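Local coordinates for Arf-GAP (PDB 5C79), which activates the GTPase activity of Arf1 in a phosphatidylinositol 4,5-bisphosphate-dependent manner and binds that lipid through its PH domain, at residues A[45-50]-A[108-113]; A[61-66]-A[119-124]. All blocks are in the same frame, centred on the assembly; numbering follows the deposited sequence.

Contact 1: residues A[45-50]-A[108-113]; sequences LLKKSD and YHFQAE. With PBU ((2R)-3-{[(R)-hydroxy{[(1R,2R,3S,4R,5R,6S)-2,3,6-trihydroxy-4,5-bis(phosphonooxy)cyclohexyl]oxy}phosphoryl]oxy}propane-1 ,2-diyl dibutanoate), chain C.
The ring of F110 takes CD1 of L45 over one face, a CH-pi contact 4.0 Å from the ring centroid, and has the carbonyl oxygen of L46 at its edge; the ring of Y108 receives CD of K47 at its edge. These contacts join the first and last strands of the PH-domain sheet, which run antiparallel side by side and twist to an angle of 141°. L46 and Q111 form a hydrogen-bonded pair, with L46 N to Q111 O and Q111 N to L46 O both at 2.9 Å. K47 and F110 follow as a non-hydrogen-bonded pair, and K48 N then gives H109 O a nearly straight bond. Within this same K48/H109 pair the reciprocal bond is replaced by a water, which donates to K48 O and accepts from H109 N.

The two faces differ. L45, K47 and F110 put their side chains on the buried one, where I70 and F99 also meet the F110 ring. On the other, L46 and Q111 lie side by side and both touch W56, while the amide NE2 of Q111 is bonded to S98. K47 starts with CG anti to the backbone N (chi1 171°), and its chain passes the Y108 edge before bending at its last two torsions into the phosphoinositide site. R53, R59 and R106 also bind the lipid, and their positive charge probably offsets part of the negative charge on its phosphates. The amine bridges the 4- and 5-phosphates: K47 NZ lies 2.9 Å from O43 of the first and 2.7 Å from O52 of the second.

Contact 2: residues A[61-66]-A[119-124]; sequences CAVKNG and IAWISV
Strand 61-64 and helix 119-124 run roughly the same way, 36° apart with their axes 10.4 Å from each other, and no hydrogen bond joins them, so the gap is spanned by packing, mostly of side chains. This is the PH-domain arrangement in which the C-terminal helix covers one end of the strongly bent sheet.

The indole of W121 does most of the spanning. Its CB does not aim at the strand, but chi1 of -85° and chi2 of 109° swing the six-membered ring across to it edge first. At the leading corner, CH2 meets both C61 CB, at 3.7 Å, and the carbonyl oxygen of C61, which lies close to the plane of the indole. Beside it, CZ3 touches CG2 of V63, also at 3.7 Å, as the two side chains pass alongside, one heading each way. V63 has a second partner one helical turn on: CG1 of V124 approaches V63 CB at 4.1 Å. The valine thus meets an aromatic edge with CG2 and a methyl of V124 with CB, and both contacts are apolar.

Further along helix 115-135, L125 and S128 also reach V63. Strand 41-48 borders the contact through L45, which touches both C61 and W121, and through K41, whose charge engages the indole; strand 67-70 adds I70 against C61 and L68 against V63.

In the fold
Contact 1 pairs two strands, whereas contact 2 packs a strand against a helix. Contact 1 is partly buried and runs from the apolar interior out to the lipid site; contact 2 is the closure of that interior by the C-terminal helix, buried and without hydrogen bonds between its segments. Their elements are adjacent: strands 41-48 and 56-64 follow each other in chain and sheet, as strand 106-111 and helix 115-135 do in the chain. Although their centres are 14 Å apart, the contacts meet at L45, whose CD2 lies 3.5 Å from W121 CD1. Charge and water mark the outer end of contact 1, while contact 2 is mostly hydrocarbon.

Contact 1: residues A[45-50]-A[108-113]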
ATOM      1  N   LEU A  45       3.993  -3.572  -5.509  1.00 18.74           N
ATOM      2  CA  LEU A  45       3.677  -4.398  -4.352  1.00 18.35           C
ATOM      3  C   LEU A  45       3.105  -5.729  -4.858  1.00 17.94           C
ATOM      4  O   LEU A  45       2.475  -5.764  -5.911  1.00 18.71           O
ATOM      5  CB  LEU A  45       2.645  -3.724  -3.456  1.00 18.78           C
ATOM      6  CG  LEU A  45       3.214  -2.615  -2.557  1.00 19.08           C
ATOM      7  CD1 LEU A  45       2.057  -1.862  -1.923  1.00 18.52           C
ATOM      8  CD2 LEU A  45       4.149  -3.144  -1.504  1.00 20.70           C
ATOM      9  N   LEU A  46       3.376  -6.811  -4.141  1.00 17.65           N
ATOM     10  CA  LEU A  46       2.653  -8.074  -4.349  1.00 18.00           C
ATOM     11  C   LEU A  46       1.286  -7.912  -3.663  1.00 18.95           C
ATOM     12  O   LEU A  46       1.238  -7.507  -2.523  1.00 18.30           O
ATOM     13  CB  LEU A  46       3.426  -9.253  -3.758  1.00 19.84           C
ATOM     14  CG  LEU A  46       4.786  -9.527  -4.367  1.00 21.40           C
ATOM     15  CD1 LEU A  46       5.514 -10.591  -3.572  1.00 24.52           C
ATOM     16  CD2 LEU A  46       4.594  -9.974  -5.811  1.00 23.05           C
ATOM     17  N   LYS A  47       0.209  -8.226  -4.380  1.00 19.39           N
ATOM     18  CA  LYS A  47      -1.160  -8.189  -3.839  1.00 20.35           C
ATOM     19  C   LYS A  47      -1.715  -9.591  -3.903  1.00 20.41           C
ATOM     20  O   LYS A  47      -1.727 -10.189  -4.966  1.00 18.19           O
ATOM     21  CB  LYS A  47      -2.026  -7.232  -4.615  1.00 20.52           C
ATOM     22  CG  LYS A  47      -3.516  -7.364  -4.204  1.00 23.52           C
ATOM     23  CD  LYS A  47      -4.489  -6.451  -4.878  1.00 24.42           C
ATOM     24  CE  LYS A  47      -4.663  -6.690  -6.354  1.00 24.79           C
ATOM     25  NZ  LYS A  47      -5.513  -7.814  -6.813  1.00 24.20           N
ATOM     26  N   LYS A  48      -2.148 -10.132  -2.768  1.00 20.71           N
ATOM     27  CA  LYS A  48      -2.652 -11.518  -2.736  1.00 20.90           C
ATOM     28  C   LYS A  48      -4.023 -11.613  -3.403  1.00 19.58           C
ATOM     29  O   LYS A  48      -4.932 -10.827  -3.070  1.00 19.86           O
ATOM     30  CB  LYS A  48      -2.758 -12.054  -1.315  1.00 24.55           C
ATOM     31  CG  LYS A  48      -2.827 -13.576  -1.299  1.00 28.76           C
ATOM     32  CD  LYS A  48      -2.909 -14.166   0.088  1.00 33.41           C
ATOM     33  CE  LYS A  48      -1.611 -14.111   0.873  1.00 38.98           C
ATOM     34  NZ  LYS A  48      -0.574 -15.006   0.281  1.00 42.60           N
ATOM     35  N   SER A  49      -4.170 -12.551  -4.343  1.00 17.86           N
ATOM     36  CA  SER A  49      -5.471 -12.888  -4.897  1.00 18.59           C
ATOM     37  C   SER A  49      -6.261 -13.693  -3.855  1.00 19.26           C
ATOM     38  O   SER A  49      -5.730 -14.114  -2.832  1.00 21.75           O
ATOM     39  CB  SER A  49      -5.342 -13.713  -6.174  1.00 19.88           C
ATOM     40  OG  SER A  49      -4.888 -15.022  -5.898  1.00 20.41           O
ATOM     41  N   ASP A  50      -7.524 -13.939  -4.145  1.00 19.72           N
ATOM     42  CA  ASP A  50      -8.317 -14.875  -3.322  1.00 20.36           C
ATOM     43  C   ASP A  50      -9.216 -15.739  -4.187  1.00 23.05           C
ATOM     44  O   ASP A  50      -9.336 -15.495  -5.398  1.00 22.22           O
ATOM     45  CB  ASP A  50      -9.132 -14.099  -2.266  1.00 21.90           C
ATOM     46  CG  ASP A  50      -9.572 -14.971  -1.084  1.00 21.27           C
ATOM     47  OD1 ASP A  50      -8.954 -16.031  -0.820  1.00 22.15           O
ATOM     48  OD2 ASP A  50     -10.532 -14.589  -0.390  1.00 23.80           O
ATOM     49  N   TYR A 108      -6.811  -5.221   1.779  1.00 20.31           N
ATOM     50  CA  TYR A 108      -5.769  -5.610   0.855  1.00 20.08           C
ATOM     51  C   TYR A 108      -4.637  -6.304   1.592  1.00 18.34           C
ATOM     52  O   TYR A 108      -4.214  -5.828   2.656  1.00 21.56           O
ATOM     53  CB  TYR A 108      -5.247  -4.383   0.134  1.00 20.68           C
ATOM     54  CG  TYR A 108      -6.168  -3.841  -0.905  1.00 21.57           C
ATOM     55  CD1 TYR A 108      -7.145  -2.882  -0.583  1.00 23.10           C
ATOM     56  CD2 TYR A 108      -6.058  -4.255  -2.228  1.00 21.76           C
ATOM     57  CE1 TYR A 108      -7.995  -2.390  -1.571  1.00 23.81           C
ATOM     58  CE2 TYR A 108      -6.892  -3.735  -3.211  1.00 24.80           C
ATOM     59  CZ  TYR A 108      -7.876  -2.834  -2.873  1.00 23.89           C
ATOM     60  OH  TYR A 108      -8.647  -2.317  -3.914  1.00 23.59           O
ATOM     61  N   HIS A 109      -4.157  -7.434   1.063  1.00 17.72           N
ATOM     62  CA  HIS A 109      -3.006  -8.135   1.651  1.00 17.96           C
ATOM     63  C   HIS A 109      -1.847  -7.876   0.724  1.00 17.26           C
ATOM     64  O   HIS A 109      -1.870  -8.344  -0.421  1.00 17.53           O
ATOM     65  CB  HIS A 109      -3.215  -9.637   1.787  1.00 20.52           C
ATOM     66  CG  HIS A 109      -4.459  -9.970   2.521  1.00 23.25           C
ATOM     67  ND1 HIS A 109      -4.629  -9.651   3.851  1.00 25.23           N
ATOM     68  CD2 HIS A 109      -5.630 -10.500   2.105  1.00 25.31           C
ATOM     69  CE1 HIS A 109      -5.832 -10.024   4.240  1.00 26.10           C
ATOM     70  NE2 HIS A 109      -6.464 -10.540   3.200  1.00 26.52           N
ATOM     71  N   PHE A 110      -0.849  -7.143   1.212  1.00 15.94           N
ATOM     72  CA  PHE A 110       0.309  -6.777   0.400  1.00 16.79           C
ATOM     73  C   PHE A 110       1.566  -7.447   0.916  1.00 18.25           C
ATOM     74  O   PHE A 110       1.650  -7.818   2.085  1.00 18.97           O
ATOM     75  CB  PHE A 110       0.555  -5.266   0.419  1.00 16.78           C
ATOM     76  CG  PHE A 110      -0.476  -4.447  -0.319  1.00 16.94           C
ATOM     77  CD1 PHE A 110      -0.692  -4.613  -1.686  1.00 17.54           C
ATOM     78  CD2 PHE A 110      -1.229  -3.483   0.349  1.00 16.65           C
ATOM     79  CE1 PHE A 110      -1.600  -3.828  -2.361  1.00 18.21           C
ATOM     80  CE2 PHE A 110      -2.146  -2.697  -0.316  1.00 16.54           C
ATOM     81  CZ  PHE A 110      -2.353  -2.869  -1.681  1.00 18.48           C
ATOM     82  N   GLN A 111       2.533  -7.591   0.033  1.00 18.50           N
ATOM     83  CA  GLN A 111       3.899  -7.984   0.421  1.00 18.38           C
ATOM     84  C   GLN A 111       4.899  -7.156  -0.345  1.00 18.23           C
ATOM     85  O   GLN A 111       4.812  -7.021  -1.579  1.00 19.85           O
ATOM     86  CB  GLN A 111       4.107  -9.486   0.274  1.00 19.55           C
ATOM     87  CG  GLN A 111       5.433  -9.974   0.809  1.00 20.61           C
ATOM     88  CD  GLN A 111       5.591 -11.469   0.734  1.00 22.24           C
ATOM     89  OE1 GLN A 111       6.333 -11.995  -0.101  1.00 24.50           O
ATOM     90  NE2 GLN A 111       4.921 -12.168   1.645  1.00 23.10           N
ATOM     91  N   ALA A 112       5.861  -6.585   0.383  1.00 17.99           N
ATOM     92  CA  ALA A 112       6.964  -5.864  -0.247  1.00 20.44           C
ATOM     93  C   ALA A 112       8.059  -6.845  -0.690  1.00 22.40           C
ATOM     94  O   ALA A 112       8.084  -7.998  -0.299  1.00 21.51           O
ATOM     95  CB  ALA A 112       7.552  -4.851   0.727  1.00 20.72           C
ATOM     96  N   GLU A 113       9.004  -6.319  -1.451  1.00 27.37           N
ATOM     97  CA  GLU A 113      10.178  -7.119  -1.913  1.00 31.85           C
ATOM     98  C   GLU A 113      11.096  -7.667  -0.829  1.00 31.19           C
ATOM     99  O   GLU A 113      11.539  -8.820  -0.897  1.00 32.59           O
ATOM    100  CB  GLU A 113      11.009  -6.274  -2.866  1.00 36.58           C
ATOM    101  CG  GLU A 113      12.040  -7.027  -3.708  1.00 43.61           C
ATOM    102  CD  GLU A 113      12.869  -6.079  -4.563  1.00 50.15           C
ATOM    103  OE1 GLU A 113      12.410  -4.921  -4.826  1.00 51.59           O
ATOM    104  OE2 GLU A 113      13.980  -6.496  -4.974  1.00 55.33           O
TER
HETATM  105  P1  PBU C 800      -6.372 -14.004 -12.273  1.00 46.95           P
HETATM  106  P4  PBU C 800      -8.872  -9.018  -6.584  1.00 37.29           P
HETATM  107  P5  PBU C 800      -6.662  -7.069 -10.498  1.00 31.91           P
HETATM  108  C3' PBU C 800      -7.249 -16.383 -12.862  1.00 58.50           C
HETATM  109  C2' PBU C 800      -8.681 -16.808 -12.638  1.00 64.65           C
HETATM  110  O2' PBU C 800      -8.735 -17.750 -11.552  1.00 62.72           O
HETATM  111  C1' PBU C 800      -9.260 -17.283 -13.979  1.00 69.42           C
HETATM  112  O1' PBU C 800     -10.590 -16.791 -14.069  1.00 72.26           O
HETATM  113  C1  PBU C 800      -7.120 -12.096 -10.514  1.00 35.70           C
HETATM  114  O1  PBU C 800      -7.412 -12.913 -11.651  1.00 42.78           O
HETATM  115  C2  PBU C 800      -7.787 -12.628  -9.222  1.00 35.88           C
HETATM  116  O2  PBU C 800      -9.211 -12.752  -9.251  1.00 37.00           O
HETATM  117  C3  PBU C 800      -7.531 -11.678  -8.095  1.00 35.96           C
HETATM  118  O3  PBU C 800      -8.221 -12.138  -6.903  1.00 36.95           O
HETATM  119  C4  PBU C 800      -7.942 -10.281  -8.577  1.00 36.50           C
HETATM  120  O4  PBU C 800      -7.683  -9.451  -7.517  1.00 33.81           O
HETATM  121  C5  PBU C 800      -7.192  -9.694  -9.743  1.00 34.06           C
HETATM  122  O5  PBU C 800      -7.590  -8.348 -10.126  1.00 33.96           O
HETATM  123  C6  PBU C 800      -7.483 -10.640 -10.870  1.00 35.52           C
HETATM  124  O6  PBU C 800      -6.709 -10.137 -11.922  1.00 33.03           O
HETATM  125  C7  PBU C 800      -8.158 -19.080 -11.784  1.00 67.79           C
HETATM  126  O7  PBU C 800      -6.951 -19.255 -11.754  1.00 64.53           O
HETATM  127  C8  PBU C 800      -9.088 -20.253 -11.997  1.00 69.41           C
HETATM  128  C9  PBU C 800      -9.453 -20.805 -10.631  1.00 69.75           C
HETATM  129  C10 PBU C 800      -9.961 -19.672  -9.767  1.00 70.48           C
HETATM  130  C11 PBU C 800     -11.062 -15.905 -15.117  1.00 76.42           C
HETATM  131  O11 PBU C 800     -10.302 -15.148 -15.697  1.00 76.59           O
HETATM  132  C12 PBU C 800     -12.524 -15.957 -15.468  1.00 80.64           C
HETATM  133  C13 PBU C 800     -12.870 -17.400 -15.812  1.00 80.47           C
HETATM  134  C14 PBU C 800     -13.198 -18.209 -14.576  1.00 80.63           C
HETATM  135  O41 PBU C 800      -9.239 -10.071  -5.545  1.00 35.33           O
HETATM  136  O42 PBU C 800      -9.895  -8.543  -7.601  1.00 37.36           O
HETATM  137  O43 PBU C 800      -8.168  -7.960  -5.781  1.00 35.38           O
HETATM  138  O51 PBU C 800      -7.666  -5.972 -10.181  1.00 34.54           O
HETATM  139  O52 PBU C 800      -5.579  -7.173  -9.430  1.00 33.64           O
HETATM  140  O53 PBU C 800      -6.049  -7.012 -11.832  1.00 27.98           O
HETATM  141  OP1 PBU C 800      -7.297 -14.985 -13.102  1.00 48.21           O
HETATM  142  OP2 PBU C 800      -5.644 -14.677 -11.123  1.00 45.84           O
HETATM  143  OP3 PBU C 800      -5.576 -13.411 -13.406  1.00 36.09           O
HETATM  144  O   HOH W   1      -5.479  -8.737  -1.150  1.00 22.45           O

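Contact 2: residues A[61-66]-A[119-124]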
ATOM      1  N   CYS A  61       2.024   0.218  -8.041  1.00 18.03           N
ATOM      2  CA  CYS A  61       1.394   1.009  -6.979  1.00 18.15           C
ATOM      3  C   CYS A  61       2.095   2.345  -6.862  1.00 18.85           C
ATOM      4  O   CYS A  61       3.299   2.428  -7.029  1.00 20.93           O
ATOM      5  CB  CYS A  61       1.502   0.272  -5.643  1.00 18.43           C
ATOM      6  SG  CYS A  61       0.487  -1.196  -5.583  1.00 18.89           S
ATOM      7  N   ALA A  62       1.333   3.377  -6.541  1.00 19.44           N
ATOM      8  CA  ALA A  62       1.916   4.689  -6.310  1.00 19.50           C
ATOM      9  C   ALA A  62       1.139   5.422  -5.212  1.00 19.48           C
ATOM     10  O   ALA A  62      -0.087   5.329  -5.156  1.00 19.48           O
ATOM     11  CB  ALA A  62       1.920   5.508  -7.588  1.00 21.64           C
ATOM     12  N   VAL A  63       1.869   6.190  -4.426  1.00 17.59           N
ATOM     13  CA  VAL A  63       1.300   7.085  -3.422  1.00 19.80           C
ATOM     14  C   VAL A  63       1.577   8.548  -3.776  1.00 18.10           C
ATOM     15  O   VAL A  63       2.726   8.940  -4.041  1.00 18.89           O
ATOM     16  CB  VAL A  63       1.847   6.821  -2.017  1.00 19.31           C
ATOM     17  CG1 VAL A  63       1.187   7.767  -1.014  1.00 19.76           C
ATOM     18  CG2 VAL A  63       1.612   5.383  -1.622  1.00 20.68           C
ATOM     19  N   LYS A  64       0.513   9.329  -3.831  1.00 18.40           N
ATOM     20  CA  LYS A  64       0.609  10.764  -4.128  1.00 20.49           C
ATOM     21  C   LYS A  64      -0.677  11.438  -3.687  1.00 20.72           C
ATOM     22  O   LYS A  64      -1.766  10.888  -3.830  1.00 19.61           O
ATOM     23  CB  LYS A  64       0.850  11.040  -5.608  1.00 23.48           C
ATOM     24  CG  LYS A  64       1.452  12.411  -5.877  1.00 26.52           C
ATOM     25  CD  LYS A  64       2.100  12.500  -7.242  1.00 30.27           C
ATOM     26  CE  LYS A  64       2.439  13.945  -7.583  1.00 33.87           C
ATOM     27  NZ  LYS A  64       3.015  14.004  -8.954  1.00 39.49           N
ATOM     28  N   ASN A  65      -0.539  12.648  -3.166  1.00 21.62           N
ATOM     29  CA  ASN A  65      -1.697  13.431  -2.694  1.00 22.30           C
ATOM     30  C   ASN A  65      -2.651  12.671  -1.771  1.00 22.65           C
ATOM     31  O   ASN A  65      -3.869  12.806  -1.879  1.00 21.33           O
ATOM     32  CB  ASN A  65      -2.497  13.983  -3.896  1.00 26.44           C
ATOM     33  CG  ASN A  65      -1.640  14.723  -4.893  1.00 27.89           C
ATOM     34  OD1 ASN A  65      -1.636  14.373  -6.055  1.00 35.48           O
ATOM     35  ND2 ASN A  65      -0.902  15.693  -4.450  1.00 29.46           N
ATOM     36  N   GLY A  66      -2.101  11.857  -0.865  1.00 18.36           N
ATOM     37  CA  GLY A  66      -2.882  11.139   0.118  1.00 18.57           C
ATOM     38  C   GLY A  66      -3.664   9.958  -0.406  1.00 18.90           C
ATOM     39  O   GLY A  66      -4.529   9.440   0.289  1.00 19.19           O
ATOM     40  N   ILE A 119       9.679  -1.370   4.989  1.00 22.37           N
ATOM     41  CA  ILE A 119       9.821  -0.172   5.845  1.00 21.85           C
ATOM     42  C   ILE A 119       9.492   1.081   5.028  1.00 19.73           C
ATOM     43  O   ILE A 119       8.771   1.948   5.505  1.00 20.23           O
ATOM     44  CB  ILE A 119      11.211  -0.042   6.499  1.00 22.73           C
ATOM     45  CG1 ILE A 119      11.378  -1.099   7.604  1.00 26.79           C
ATOM     46  CG2 ILE A 119      11.413   1.326   7.149  1.00 23.86           C
ATOM     47  CD1 ILE A 119      10.402  -1.024   8.762  1.00 30.29           C
ATOM     48  N   ALA A 120       9.996   1.143   3.807  1.00 19.36           N
ATOM     49  CA  ALA A 120       9.743   2.261   2.903  1.00 19.00           C
ATOM     50  C   ALA A 120       8.273   2.444   2.593  1.00 18.02           C
ATOM     51  O   ALA A 120       7.719   3.554   2.790  1.00 16.40           O
ATOM     52  CB  ALA A 120      10.526   2.121   1.630  1.00 19.85           C
ATOM     53  N   TRP A 121       7.630   1.365   2.123  1.00 16.48           N
ATOM     54  CA  TRP A 121       6.162   1.441   1.845  1.00 16.66           C
ATOM     55  C   TRP A 121       5.350   1.868   3.057  1.00 16.57           C
ATOM     56  O   TRP A 121       4.508   2.772   3.003  1.00 17.39           O
ATOM     57  CB  TRP A 121       5.625   0.117   1.305  1.00 17.19           C
ATOM     58  CG  TRP A 121       5.805   0.004  -0.136  1.00 17.97           C
ATOM     59  CD1 TRP A 121       6.688  -0.815  -0.812  1.00 18.84           C
ATOM     60  CD2 TRP A 121       5.112   0.765  -1.125  1.00 18.94           C
ATOM     61  NE1 TRP A 121       6.579  -0.567  -2.182  1.00 20.38           N
ATOM     62  CE2 TRP A 121       5.591   0.367  -2.391  1.00 20.38           C
ATOM     63  CE3 TRP A 121       4.101   1.732  -1.062  1.00 19.02           C
ATOM     64  CZ2 TRP A 121       5.107   0.947  -3.594  1.00 19.18           C
ATOM     65  CZ3 TRP A 121       3.622   2.287  -2.251  1.00 20.01           C
ATOM     66  CH2 TRP A 121       4.112   1.881  -3.493  1.00 19.07           C
ATOM     67  N   ILE A 122       5.579   1.216   4.184  1.00 16.32           N
ATOM     68  CA  ILE A 122       4.782   1.518   5.377  1.00 17.64           C
ATOM     69  C   ILE A 122       5.046   2.957   5.870  1.00 17.92           C
ATOM     70  O   ILE A 122       4.128   3.673   6.258  1.00 16.86           O
ATOM     71  CB  ILE A 122       5.005   0.492   6.465  1.00 19.33           C
ATOM     72  CG1 ILE A 122       4.379  -0.836   6.021  1.00 20.63           C
ATOM     73  CG2 ILE A 122       4.329   0.920   7.756  1.00 23.06           C
ATOM     74  CD1 ILE A 122       4.723  -1.993   6.925  1.00 22.52           C
ATOM     75  N   SER A 123       6.294   3.373   5.812  1.00 17.37           N
ATOM     76  CA  SER A 123       6.661   4.760   6.205  1.00 18.65           C
ATOM     77  C   SER A 123       5.997   5.806   5.301  1.00 18.46           C
ATOM     78  O   SER A 123       5.453   6.800   5.800  1.00 17.42           O
ATOM     79  CB  SER A 123       8.185   4.936   6.183  1.00 20.01           C
ATOM     80  OG  SER A 123       8.781   4.118   7.193  1.00 18.96           O
ATOM     81  N   VAL A 124       6.055   5.576   3.990  1.00 17.19           N
ATOM     82  CA  VAL A 124       5.457   6.496   3.020  1.00 16.30           C
ATOM     83  C   VAL A 124       3.939   6.536   3.181  1.00 15.98           C
ATOM     84  O   VAL A 124       3.323   7.621   3.175  1.00 16.26           O
ATOM     85  CB  VAL A 124       5.838   6.152   1.574  1.00 16.80           C
ATOM     86  CG1 VAL A 124       4.996   6.948   0.581  1.00 17.61           C
ATOM     87  CG2 VAL A 124       7.324   6.445   1.305  1.00 16.21           C
TER